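Local coordinates for Alr1010 protein (Nostoc, PDB 3URG), which probably binds calcium as a member of the CcbP family of calcium-binding proteins, at residues T29-I34 with W136-A141; Y54-T59 with Q130-D135; L60-M65 with L86-D91; M98-A103 with A115-I120. All blocks are in the same frame, centred on the assembly; numbering follows the deposited sequence.

Contact 1 of 4, residues T29-I34 with W136-A141; sequences TREHRI and WLYWLA
Helices 29-34 and 136-141 cross almost at right angles (102° between their N-to-C directions), their axes 10.7 Å apart at the closest point, with Tyr138 meeting Arg30, Glu31 and Ile34. This is an orthogonal helix-helix packing that brings the N-terminal helix against the end of the C-terminal one. The Tyr138 ring points at helix 29-34, its CG lying anti to the backbone N (chi1 168°). Over one face of the ring sits Arg30 CB, 4.2 Å from its centroid in a CH-pi contact, while Arg30 CD lies 3.6 Å from Tyr138 CB. The guanidinium continues past the ring to a salt bridge with Asp135, one turn earlier on the same helix as Tyr138. Ile34 splits its branches, CD1 meeting the edge of the Tyr138 ring and CG2 reaching CZ3 of Trp139 at 3.9 Å. At the far end of the tyrosine, its hydroxyl donates to Glu31, whose chain bends at chi2 (-76°) to bring the carboxylate to the ring edge; the very short bond spans 2.5 Å from Tyr138 OH to Glu31 OE2.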
# COMPACT_ATOMS: atom_id res chain seq x y z
N THR A 29 17.29 4.16 6.62
CA THR A 29 16.24 4.71 7.45
C THR A 29 14.96 3.87 7.31
O THR A 29 14.32 3.52 8.30
CB THR A 29 15.94 6.17 7.08
OG1 THR A 29 17.14 6.95 7.19
CG2 THR A 29 14.88 6.75 8.02
N ARG A 30 14.62 3.52 6.07
CA ARG A 30 13.43 2.70 5.84
C ARG A 30 13.64 1.27 6.38
O ARG A 30 12.74 0.69 7.00
CB ARG A 30 13.05 2.67 4.36
CG ARG A 30 12.72 4.06 3.76
CD ARG A 30 11.93 3.98 2.44
NE ARG A 30 11.86 5.30 1.80
CZ ARG A 30 10.97 6.23 2.12
NH1 ARG A 30 10.05 5.97 3.05
NH2 ARG A 30 10.98 7.42 1.53
N GLU A 31 14.83 0.72 6.16
CA GLU A 31 15.16 -0.61 6.67
C GLU A 31 15.00 -0.68 8.19
O GLU A 31 14.41 -1.62 8.72
CB GLU A 31 16.58 -1.03 6.26
CG GLU A 31 16.77 -1.17 4.74
CD GLU A 31 16.17 -2.45 4.18
OE1 GLU A 31 15.80 -3.36 4.97
OE2 GLU A 31 16.07 -2.56 2.94
N HIS A 32 15.52 0.31 8.90
CA HIS A 32 15.42 0.31 10.37
C HIS A 32 13.96 0.34 10.80
O HIS A 32 13.55 -0.38 11.70
CB HIS A 32 16.15 1.52 10.96
CG HIS A 32 16.07 1.60 12.45
ND1 HIS A 32 16.77 0.74 13.28
CD2 HIS A 32 15.41 2.45 13.28
CE1 HIS A 32 16.53 1.05 14.54
NE2 HIS A 32 15.70 2.08 14.56
N ARG A 33 13.18 1.18 10.14
CA ARG A 33 11.78 1.35 10.51
C ARG A 33 11.00 0.07 10.21
O ARG A 33 10.17 -0.37 11.01
CB ARG A 33 11.17 2.54 9.77
CG ARG A 33 9.70 2.75 10.07
CD ARG A 33 9.27 4.17 9.70
NE ARG A 33 9.55 4.51 8.31
CZ ARG A 33 10.40 5.47 7.94
NH1 ARG A 33 11.04 6.17 8.87
NH2 ARG A 33 10.62 5.72 6.66
N ILE A 34 11.26 -0.53 9.05
CA ILE A 34 10.58 -1.77 8.70
C ILE A 34 10.91 -2.87 9.71
O ILE A 34 10.03 -3.60 10.17
CB ILE A 34 10.96 -2.25 7.30
CG1 ILE A 34 10.32 -1.34 6.24
CG2 ILE A 34 10.54 -3.72 7.10
CD1 ILE A 34 10.91 -1.50 4.87
N TRP A 136 6.16 1.17 1.78
CA TRP A 136 5.60 0.00 1.10
C TRP A 136 6.14 -0.08 -0.33
O TRP A 136 6.57 -1.13 -0.78
CB TRP A 136 4.06 0.07 1.10
CG TRP A 136 3.40 -1.00 0.27
CD1 TRP A 136 2.57 -0.82 -0.80
CD2 TRP A 136 3.52 -2.42 0.44
NE1 TRP A 136 2.17 -2.03 -1.30
CE2 TRP A 136 2.74 -3.03 -0.56
CE3 TRP A 136 4.22 -3.24 1.34
CZ2 TRP A 136 2.62 -4.42 -0.69
CZ3 TRP A 136 4.10 -4.63 1.21
CH2 TRP A 136 3.32 -5.20 0.20
N LEU A 137 6.13 1.05 -1.04
CA LEU A 137 6.73 1.12 -2.37
C LEU A 137 8.21 0.70 -2.35
O LEU A 137 8.69 0.02 -3.26
CB LEU A 137 6.57 2.52 -2.96
CG LEU A 137 5.11 2.90 -3.22
CD1 LEU A 137 4.97 4.34 -3.74
CD2 LEU A 137 4.49 1.91 -4.19
N TYR A 138 8.92 1.11 -1.31
CA TYR A 138 10.32 0.72 -1.16
C TYR A 138 10.48 -0.79 -0.99
O TYR A 138 11.33 -1.41 -1.63
CB TYR A 138 10.95 1.47 0.03
CG TYR A 138 12.31 0.93 0.42
CD1 TYR A 138 12.45 0.06 1.50
CD2 TYR A 138 13.46 1.31 -0.26
CE1 TYR A 138 13.70 -0.44 1.87
CE2 TYR A 138 14.71 0.83 0.11
CZ TYR A 138 14.82 -0.06 1.17
OH TYR A 138 16.07 -0.54 1.54
N TRP A 139 9.69 -1.37 -0.10
CA TRP A 139 9.69 -2.82 0.12
C TRP A 139 9.54 -3.58 -1.20
O TRP A 139 10.28 -4.54 -1.47
CB TRP A 139 8.57 -3.16 1.12
CG TRP A 139 8.24 -4.62 1.31
CD1 TRP A 139 7.38 -5.37 0.56
CD2 TRP A 139 8.70 -5.48 2.37
NE1 TRP A 139 7.30 -6.65 1.07
CE2 TRP A 139 8.10 -6.73 2.18
CE3 TRP A 139 9.58 -5.31 3.45
CZ2 TRP A 139 8.35 -7.82 3.02
CZ3 TRP A 139 9.82 -6.38 4.28
CH2 TRP A 139 9.21 -7.61 4.07
N LEU A 140 8.61 -3.14 -2.04
CA LEU A 140 8.35 -3.82 -3.32
C LEU A 140 9.52 -3.61 -4.28
O LEU A 140 9.99 -4.55 -4.92
CB LEU A 140 7.06 -3.29 -3.94
CG LEU A 140 5.80 -3.67 -3.17
CD1 LEU A 140 4.57 -2.98 -3.74
CD2 LEU A 140 5.63 -5.18 -3.20
N ALA A 141 9.99 -2.37 -4.36
CA ALA A 141 11.13 -2.03 -5.20
C ALA A 141 12.36 -2.88 -4.85
O ALA A 141 13.17 -3.21 -5.72
CB ALA A 141 11.45 -0.55 -5.05

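Contact 2 of 4, residues Y54-T59 with Q130-D135; sequences YYLDDT and QEAIAD. With NA (sodium ion), chain C.
Tyr55 reaches from helix 54-59 across to Ala132 and Asp135 on helix 130-135, the two helices running nearly antiparallel (159°) with axes 9.8 Å apart. A chi1 of 169° swings the ring toward the partner helix and brings CE2 to 3.9 Å from Ala132 CB. Beyond it, Tyr55 OH lies 3.0 Å from Asp135 OD1, the ring and carboxylate planes being 31° apart; the carboxylate is held by a salt bridge to Arg33 of helix 28-39, besides the one to Arg30. Leu56 approaches from the next position, its CD2 branch lying 3.9 Å from Ala132 O. Asp57 faces elsewhere: its carbonyl O binds the sodium ion at 2.5 Å, and its OD2 accepts from a water on the same ion. Thr59 ends the helix against the same alanine, CG2 resting 3.7 Å from Ala132 CB. Its OG1 turns back to donate to Tyr55 O at 2.7 Å, from above the carbonyl plane, so that this oxygen accepts from both the hydroxyl and the amide of Thr59. The small side chain of Ala132 thus lets three residues gather round one methyl group, while the arginines beside Asp135 would probably favour its charged form at this partly buried interface.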
# COMPACT_ATOMS: atom_id res chain seq x y z
N TYR A 54 -1.31 -4.32 9.56
CA TYR A 54 -1.54 -3.50 10.75
C TYR A 54 -0.75 -2.20 10.73
O TYR A 54 -1.24 -1.16 11.16
CB TYR A 54 -1.20 -4.28 12.04
CG TYR A 54 -2.21 -5.38 12.37
CD1 TYR A 54 -3.55 -5.24 12.03
CD2 TYR A 54 -1.82 -6.54 13.04
CE1 TYR A 54 -4.48 -6.23 12.33
CE2 TYR A 54 -2.75 -7.54 13.34
CZ TYR A 54 -4.07 -7.37 12.99
OH TYR A 54 -5.00 -8.35 13.29
N TYR A 55 0.49 -2.25 10.24
CA TYR A 55 1.27 -1.02 10.19
C TYR A 55 0.57 0.01 9.29
O TYR A 55 0.36 1.16 9.69
CB TYR A 55 2.71 -1.27 9.74
CG TYR A 55 3.49 -0.00 9.42
CD1 TYR A 55 4.04 0.79 10.43
CD2 TYR A 55 3.69 0.39 8.10
CE1 TYR A 55 4.76 1.95 10.13
CE2 TYR A 55 4.41 1.54 7.79
CZ TYR A 55 4.94 2.31 8.80
OH TYR A 55 5.65 3.44 8.45
N LEU A 56 0.19 -0.39 8.10
CA LEU A 56 -0.43 0.49 7.16
C LEU A 56 -1.78 1.00 7.65
O LEU A 56 -2.08 2.16 7.57
CB LEU A 56 -0.57 -0.20 5.82
CG LEU A 56 0.70 -0.41 5.02
CD1 LEU A 56 0.47 -1.24 3.85
CD2 LEU A 56 1.34 0.84 4.64
N ASP A 57 -2.54 0.10 8.23
CA ASP A 57 -3.82 0.46 8.81
C ASP A 57 -3.64 1.47 9.92
O ASP A 57 -4.48 2.32 10.12
CB ASP A 57 -4.54 -0.76 9.38
CG ASP A 57 -6.03 -0.50 9.59
OD1 ASP A 57 -6.65 -1.21 10.41
OD2 ASP A 57 -6.58 0.41 8.93
N ASP A 58 -2.55 1.34 10.68
CA ASP A 58 -2.29 2.26 11.78
C ASP A 58 -1.72 3.61 11.34
O ASP A 58 -1.99 4.62 11.97
CB ASP A 58 -1.30 1.62 12.74
CG ASP A 58 -1.91 1.36 14.09
OD1 ASP A 58 -2.03 2.33 14.87
OD2 ASP A 58 -2.27 0.19 14.35
N THR A 59 -0.94 3.60 10.27
CA THR A 59 -0.11 4.75 9.91
C THR A 59 -0.71 5.64 8.81
O THR A 59 -0.53 6.85 8.82
CB THR A 59 1.29 4.28 9.51
OG1 THR A 59 1.76 3.33 10.48
CG2 THR A 59 2.28 5.46 9.41
N GLN A 130 2.26 9.75 3.71
CA GLN A 130 3.22 9.71 2.62
C GLN A 130 4.38 8.76 2.94
O GLN A 130 4.81 7.97 2.10
CB GLN A 130 3.74 11.11 2.35
CG GLN A 130 5.03 11.18 1.57
CD GLN A 130 5.79 12.47 1.85
OE1 GLN A 130 5.61 13.47 1.16
NE2 GLN A 130 6.65 12.45 2.87
N GLU A 131 4.91 8.85 4.16
CA GLU A 131 6.02 7.99 4.56
C GLU A 131 5.66 6.50 4.49
O GLU A 131 6.42 5.69 3.95
CB GLU A 131 6.48 8.36 5.97
CG GLU A 131 7.66 7.54 6.46
CD GLU A 131 8.12 8.00 7.83
OE1 GLU A 131 7.66 7.42 8.83
OE2 GLU A 131 8.93 8.96 7.89
N ALA A 132 4.50 6.14 5.04
CA ALA A 132 4.07 4.73 5.05
C ALA A 132 3.87 4.21 3.64
O ALA A 132 4.23 3.09 3.32
CB ALA A 132 2.79 4.57 5.87
N ILE A 133 3.27 5.01 2.77
CA ILE A 133 3.15 4.59 1.38
C ILE A 133 4.52 4.39 0.73
O ILE A 133 4.74 3.39 0.04
CB ILE A 133 2.33 5.60 0.56
CG1 ILE A 133 0.87 5.58 1.03
CG2 ILE A 133 2.38 5.22 -0.92
CD1 ILE A 133 -0.01 6.64 0.33
N ALA A 134 5.44 5.34 0.95
CA ALA A 134 6.81 5.23 0.45
C ALA A 134 7.55 3.99 0.98
O ALA A 134 8.36 3.39 0.28
CB ALA A 134 7.59 6.49 0.78
N ASP A 135 7.27 3.63 2.23
CA ASP A 135 7.92 2.45 2.83
C ASP A 135 7.45 1.20 2.09
O ASP A 135 8.24 0.28 1.81
CB ASP A 135 7.55 2.32 4.31
CG ASP A 135 8.33 3.26 5.22
OD1 ASP A 135 7.88 3.45 6.37
OD2 ASP A 135 9.38 3.82 4.81
NA NA C . -5.45 4.64 9.87
O HOH W 1 -7.57 2.82 10.42
O HOH W 2 -4.65 5.53 12.34
O HOH W 3 -7.39 6.60 9.86

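Contact 3 of 4, residues L60-M65 with L86-D91; sequences LEFPFM and LGMAPD. With NA (sodium ion), chain C; MNB (5-mercapto-2-nitro-benzoic acid), chain B.
Phe62 lies against Gly87 where the extended chain leaving Leu60 runs past the corner after Leu86, the two touching parts pointing 147° apart and coming nearest at Pro63 and Leu86, with CA atoms 4.8 Å apart. Gly87 CA stands over the centre of the Phe62 ring, 3.3 Å from the centroid and 6° off the normal, a close CH-pi contact between a backbone carbon and the ring face. The bend of the chain at Gly87 presents this carbon to the ring. Phe62 CB meanwhile meets Leu86 O at 3.4 Å. Along the rim, Met88 adds a Met-aromatic contact: its chain bends at chi2 and chi3, bringing SD to the ring edge, 4.0 Å from Phe62 CZ. The same sulfur touches Leu60 CD1, the Met88 and Leu60 side chains crossing at about a right angle. A cis peptide bond precedes Pro63, which meets Leu86 more loosely at the margin. The first segment also carries metal chemistry, since Leu60 O coordinates the sodium ion at 2.6 Å. Phe62 N donates to one of the waters on that ion. At the other end, Asp91 belongs to the pocket of the bound 5-mercapto-2-nitro-benzoic acid. Leu60 O thus completes a sodium site at the C-terminal end of helix 45-59, made of two backbone carbonyls, Asp57 and Leu60, and three waters, and bordered by the Phe62 ring.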
# COMPACT_ATOMS: atom_id res chain seq x y z
N LEU A 60 -1.41 5.03 7.85
CA LEU A 60 -2.10 5.80 6.82
C LEU A 60 -3.23 6.57 7.49
O LEU A 60 -3.95 6.01 8.28
CB LEU A 60 -2.66 4.87 5.74
CG LEU A 60 -1.64 4.03 4.98
CD1 LEU A 60 -2.34 3.06 4.01
CD2 LEU A 60 -0.65 4.92 4.23
N GLU A 61 -3.41 7.85 7.19
CA GLU A 61 -4.52 8.58 7.79
C GLU A 61 -5.75 8.63 6.88
O GLU A 61 -5.81 9.45 5.99
CB GLU A 61 -4.08 10.00 8.18
CG GLU A 61 -3.23 10.03 9.43
CD GLU A 61 -3.96 9.49 10.66
OE1 GLU A 61 -5.17 9.77 10.81
OE2 GLU A 61 -3.32 8.77 11.46
N PHE A 62 -6.71 7.74 7.12
CA PHE A 62 -7.91 7.68 6.28
C PHE A 62 -8.98 8.69 6.73
O PHE A 62 -9.12 8.95 7.92
CB PHE A 62 -8.52 6.28 6.30
CG PHE A 62 -7.57 5.19 5.92
CD1 PHE A 62 -7.13 5.06 4.61
CD2 PHE A 62 -7.16 4.26 6.86
CE1 PHE A 62 -6.26 4.04 4.26
CE2 PHE A 62 -6.29 3.23 6.51
CZ PHE A 62 -5.84 3.13 5.21
N PRO A 63 -9.76 9.24 5.78
CA PRO A 63 -9.65 8.97 4.35
C PRO A 63 -8.71 9.98 3.73
O PRO A 63 -8.48 11.03 4.30
CB PRO A 63 -11.07 9.24 3.84
CG PRO A 63 -11.78 10.01 4.96
CD PRO A 63 -10.81 10.23 6.07
N PHE A 64 -8.16 9.66 2.57
CA PHE A 64 -7.36 10.64 1.85
C PHE A 64 -7.63 10.48 0.36
O PHE A 64 -8.21 9.48 -0.07
CB PHE A 64 -5.85 10.53 2.19
CG PHE A 64 -5.22 9.20 1.81
CD1 PHE A 64 -4.68 9.01 0.55
CD2 PHE A 64 -5.14 8.17 2.74
CE1 PHE A 64 -4.09 7.80 0.20
CE2 PHE A 64 -4.55 6.96 2.41
CZ PHE A 64 -4.03 6.78 1.14
N MET A 65 -7.24 11.46 -0.43
CA MET A 65 -7.48 11.34 -1.86
C MET A 65 -6.26 10.86 -2.62
O MET A 65 -5.12 11.13 -2.24
CB MET A 65 -8.02 12.65 -2.41
CG MET A 65 -9.49 12.81 -2.09
SD MET A 65 -10.01 14.47 -2.36
CE MET A 65 -8.76 15.36 -1.43
N LEU A 86 -10.47 4.91 1.48
CA LEU A 86 -11.30 4.80 2.69
C LEU A 86 -10.66 4.02 3.83
O LEU A 86 -10.97 4.24 5.00
CB LEU A 86 -12.64 4.15 2.33
CG LEU A 86 -13.77 5.02 1.77
CD1 LEU A 86 -13.29 6.37 1.25
CD2 LEU A 86 -14.54 4.26 0.72
N GLY A 87 -9.78 3.09 3.50
CA GLY A 87 -9.16 2.25 4.51
C GLY A 87 -8.53 1.03 3.87
O GLY A 87 -8.55 0.91 2.64
N MET A 88 -7.96 0.15 4.68
CA MET A 88 -7.43 -1.10 4.17
C MET A 88 -8.61 -1.93 3.69
O MET A 88 -9.69 -1.86 4.27
CB MET A 88 -6.68 -1.87 5.26
CG MET A 88 -5.53 -1.09 5.89
SD MET A 88 -4.35 -0.52 4.65
CE MET A 88 -3.56 -2.04 4.12
N ALA A 89 -8.41 -2.71 2.67
CA ALA A 89 -9.43 -3.62 2.25
C ALA A 89 -9.51 -4.69 3.30
O ALA A 89 -8.56 -4.98 3.94
CB ALA A 89 -9.08 -4.20 0.97
N PRO A 90 -10.65 -5.33 3.41
CA PRO A 90 -10.73 -6.43 4.34
C PRO A 90 -9.69 -7.44 3.95
O PRO A 90 -9.26 -7.51 2.83
CB PRO A 90 -12.12 -6.99 4.08
CG PRO A 90 -12.50 -6.47 2.75
CD PRO A 90 -11.91 -5.15 2.68
N ASP A 91 -9.19 -8.14 4.94
CA ASP A 91 -7.90 -8.82 4.85
C ASP A 91 -7.94 -10.16 4.12
O ASP A 91 -7.13 -11.05 4.40
CB ASP A 91 -7.24 -8.95 6.24
CG ASP A 91 -8.10 -9.70 7.25
OD1 ASP A 91 -9.16 -10.25 6.88
OD2 ASP A 91 -7.69 -9.75 8.44
NA NA C . -5.45 4.64 9.87
C6 MNB B . -4.88 -11.82 8.47
C1 MNB B . -4.87 -13.11 8.90
C2 MNB B . -3.63 -13.83 8.91
C3 MNB B . -2.44 -13.18 8.46
C4 MNB B . -2.46 -11.85 8.01
C5 MNB B . -3.64 -11.17 8.01
S5 MNB B . -3.70 -9.50 7.49
C10 MNB B . -6.19 -13.67 9.33
O12 MNB B . -6.32 -14.83 9.67
O11 MNB B . -7.32 -12.89 9.25
N7 MNB B . -3.49 -15.19 9.33
O9 MNB B . -2.33 -15.76 9.25
O8 MNB B . -4.47 -15.85 9.86
O HOH W 3 -7.39 6.60 9.86
O HOH W 2 -4.65 5.53 12.34
O HOH W 1 -7.57 2.82 10.42

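Contact 4 of 4, residues M98-A103 with A115-I120; sequences MYVEVA and AKLSDI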
# COMPACT_ATOMS: atom_id res chain seq x y z
N MET A 98 -0.91 -5.67 -0.56
CA MET A 98 -1.63 -4.75 0.31
C MET A 98 -2.71 -4.01 -0.48
O MET A 98 -2.38 -3.24 -1.38
CB MET A 98 -0.67 -3.75 0.96
CG MET A 98 0.34 -4.43 1.93
SD MET A 98 -0.51 -4.97 3.45
CE MET A 98 -0.50 -6.76 3.31
N TYR A 99 -3.98 -4.25 -0.15
CA TYR A 99 -5.10 -3.64 -0.86
C TYR A 99 -5.79 -2.62 0.03
O TYR A 99 -5.86 -2.79 1.24
CB TYR A 99 -6.12 -4.69 -1.31
CG TYR A 99 -5.61 -5.63 -2.37
CD1 TYR A 99 -5.77 -5.35 -3.72
CD2 TYR A 99 -4.96 -6.81 -2.02
CE1 TYR A 99 -5.29 -6.21 -4.70
CE2 TYR A 99 -4.48 -7.68 -2.99
CZ TYR A 99 -4.64 -7.37 -4.33
OH TYR A 99 -4.17 -8.23 -5.29
N VAL A 100 -6.28 -1.56 -0.59
CA VAL A 100 -7.08 -0.59 0.12
C VAL A 100 -8.43 -0.48 -0.56
O VAL A 100 -8.59 -0.82 -1.74
CB VAL A 100 -6.42 0.79 0.14
CG1 VAL A 100 -5.15 0.78 1.03
CG2 VAL A 100 -6.11 1.25 -1.28
N GLU A 101 -9.41 -0.01 0.18
CA GLU A 101 -10.70 0.27 -0.41
C GLU A 101 -10.79 1.73 -0.81
O GLU A 101 -10.42 2.60 -0.04
CB GLU A 101 -11.80 -0.02 0.58
CG GLU A 101 -12.99 0.85 0.33
CD GLU A 101 -14.13 0.48 1.21
OE1 GLU A 101 -15.22 1.08 1.09
OE2 GLU A 101 -13.91 -0.42 2.05
N VAL A 102 -11.30 1.98 -2.02
CA VAL A 102 -11.40 3.33 -2.57
C VAL A 102 -12.80 3.58 -3.11
O VAL A 102 -13.48 2.65 -3.53
CB VAL A 102 -10.37 3.58 -3.70
CG1 VAL A 102 -8.95 3.13 -3.23
CG2 VAL A 102 -10.75 2.83 -4.97
N ALA A 103 -13.24 4.84 -3.09
CA ALA A 103 -14.59 5.17 -3.56
C ALA A 103 -14.54 6.33 -4.53
O ALA A 103 -13.84 7.31 -4.29
CB ALA A 103 -15.51 5.49 -2.39
N ALA A 115 -8.37 -1.70 -4.48
CA ALA A 115 -7.22 -1.30 -5.26
C ALA A 115 -5.93 -1.69 -4.53
O ALA A 115 -5.86 -1.59 -3.29
CB ALA A 115 -7.24 0.21 -5.49
N LYS A 116 -4.92 -2.09 -5.31
CA LYS A 116 -3.57 -2.26 -4.78
C LYS A 116 -3.00 -0.90 -4.35
O LYS A 116 -3.01 0.06 -5.12
CB LYS A 116 -2.66 -2.87 -5.86
CG LYS A 116 -3.14 -4.22 -6.36
CD LYS A 116 -2.05 -5.04 -7.00
CE LYS A 116 -1.82 -4.66 -8.44
NZ LYS A 116 -1.20 -5.80 -9.18
N LEU A 117 -2.49 -0.81 -3.12
CA LEU A 117 -1.87 0.42 -2.66
C LEU A 117 -0.77 0.87 -3.63
O LEU A 117 -0.56 2.06 -3.83
CB LEU A 117 -1.28 0.23 -1.25
CG LEU A 117 -0.76 1.49 -0.55
CD1 LEU A 117 -1.84 2.57 -0.48
CD2 LEU A 117 -0.26 1.16 0.85
N SER A 118 -0.09 -0.09 -4.24
CA SER A 118 1.02 0.22 -5.15
C SER A 118 0.55 0.93 -6.42
O SER A 118 1.38 1.43 -7.19
CB SER A 118 1.78 -1.06 -5.52
OG SER A 118 0.94 -1.93 -6.27
N ASP A 119 -0.76 0.96 -6.64
CA ASP A 119 -1.36 1.67 -7.79
C ASP A 119 -1.97 3.02 -7.43
O ASP A 119 -2.66 3.65 -8.25
CB ASP A 119 -2.42 0.80 -8.45
CG ASP A 119 -1.83 -0.34 -9.26
OD1 ASP A 119 -0.71 -0.19 -9.77
OD2 ASP A 119 -2.52 -1.38 -9.42
N ILE A 120 -1.72 3.47 -6.20
CA ILE A 120 -2.29 4.72 -5.70
C ILE A 120 -1.22 5.80 -5.56
O ILE A 120 -0.19 5.60 -4.93
CB ILE A 120 -2.92 4.53 -4.31
CG1 ILE A 120 -4.09 3.56 -4.36
CG2 ILE A 120 -3.35 5.90 -3.73
CD1 ILE A 120 -5.24 4.03 -5.22
O HOH W 4 0.08 -2.94 -3.08
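Val100 and Val102 meet Ala115, Leu117 and Ile120 in the apolar centre of a beta hairpin, whose antiparallel strands 99-104 and 111-116 form one margin of the five-stranded sheet. Val100 divides its methyls, CG1 lying 4.1 Å from Leu117 CD1 and CG2 facing Ile120 CG1. Beside it, CG1 of Val102 reaches both Ala115 CB and Ile120 CD1, and Trp68 of strand 64-72 packs on Val102, Ala115 and Ile120. The backbone beneath is tied by the hydrogen-bonded pair Val100 and Ala115: Val100 N donates to Ala115 O at 2.7 Å, and Ala115 N returns a bond to Val100 O at 2.9 Å, both nearly straight. The next pair, Tyr99 and Lys116, is non-hydrogen-bonded. Their side chains run side by side in the same direction, with Lys116 CG 3.4 Å from Tyr99 CE1, so that the aliphatic part of the lysine lies along the tyrosine. Past this pair the second strand gives way to a 3-10 turn at 117-119. The pairing is prolonged by Leu117 N, which donates in the carbonyl plane to Met98 O (3.0 Å, 172° at the hydrogen). Met98 O accepts a second hydrogen bond, from a water, which in turn accepts from Ser118 N at 3.1 Å.

How the contacts relate
From the N terminus, helix 28-39 opens contact 1, whose partner is the C-terminal helix 127-141, so this contact closes the longest loop and the other three nest within it. Helix 45-59 opens contact 2 against an earlier part of the same C-terminal helix; contacts 1 and 2 meet through Asp135. Within that loop, contacts 3 and 4 follow in series. Contact 3 closes the chain round strands 64-72 and 77-86 and shares the sodium ion with contact 2. Contact 4 closes the hairpin 99-104 and 111-116, meeting contact 3 through Glu101 and packing Met98 and Leu117 against Trp136 and Leu56, which joins sheet to helices.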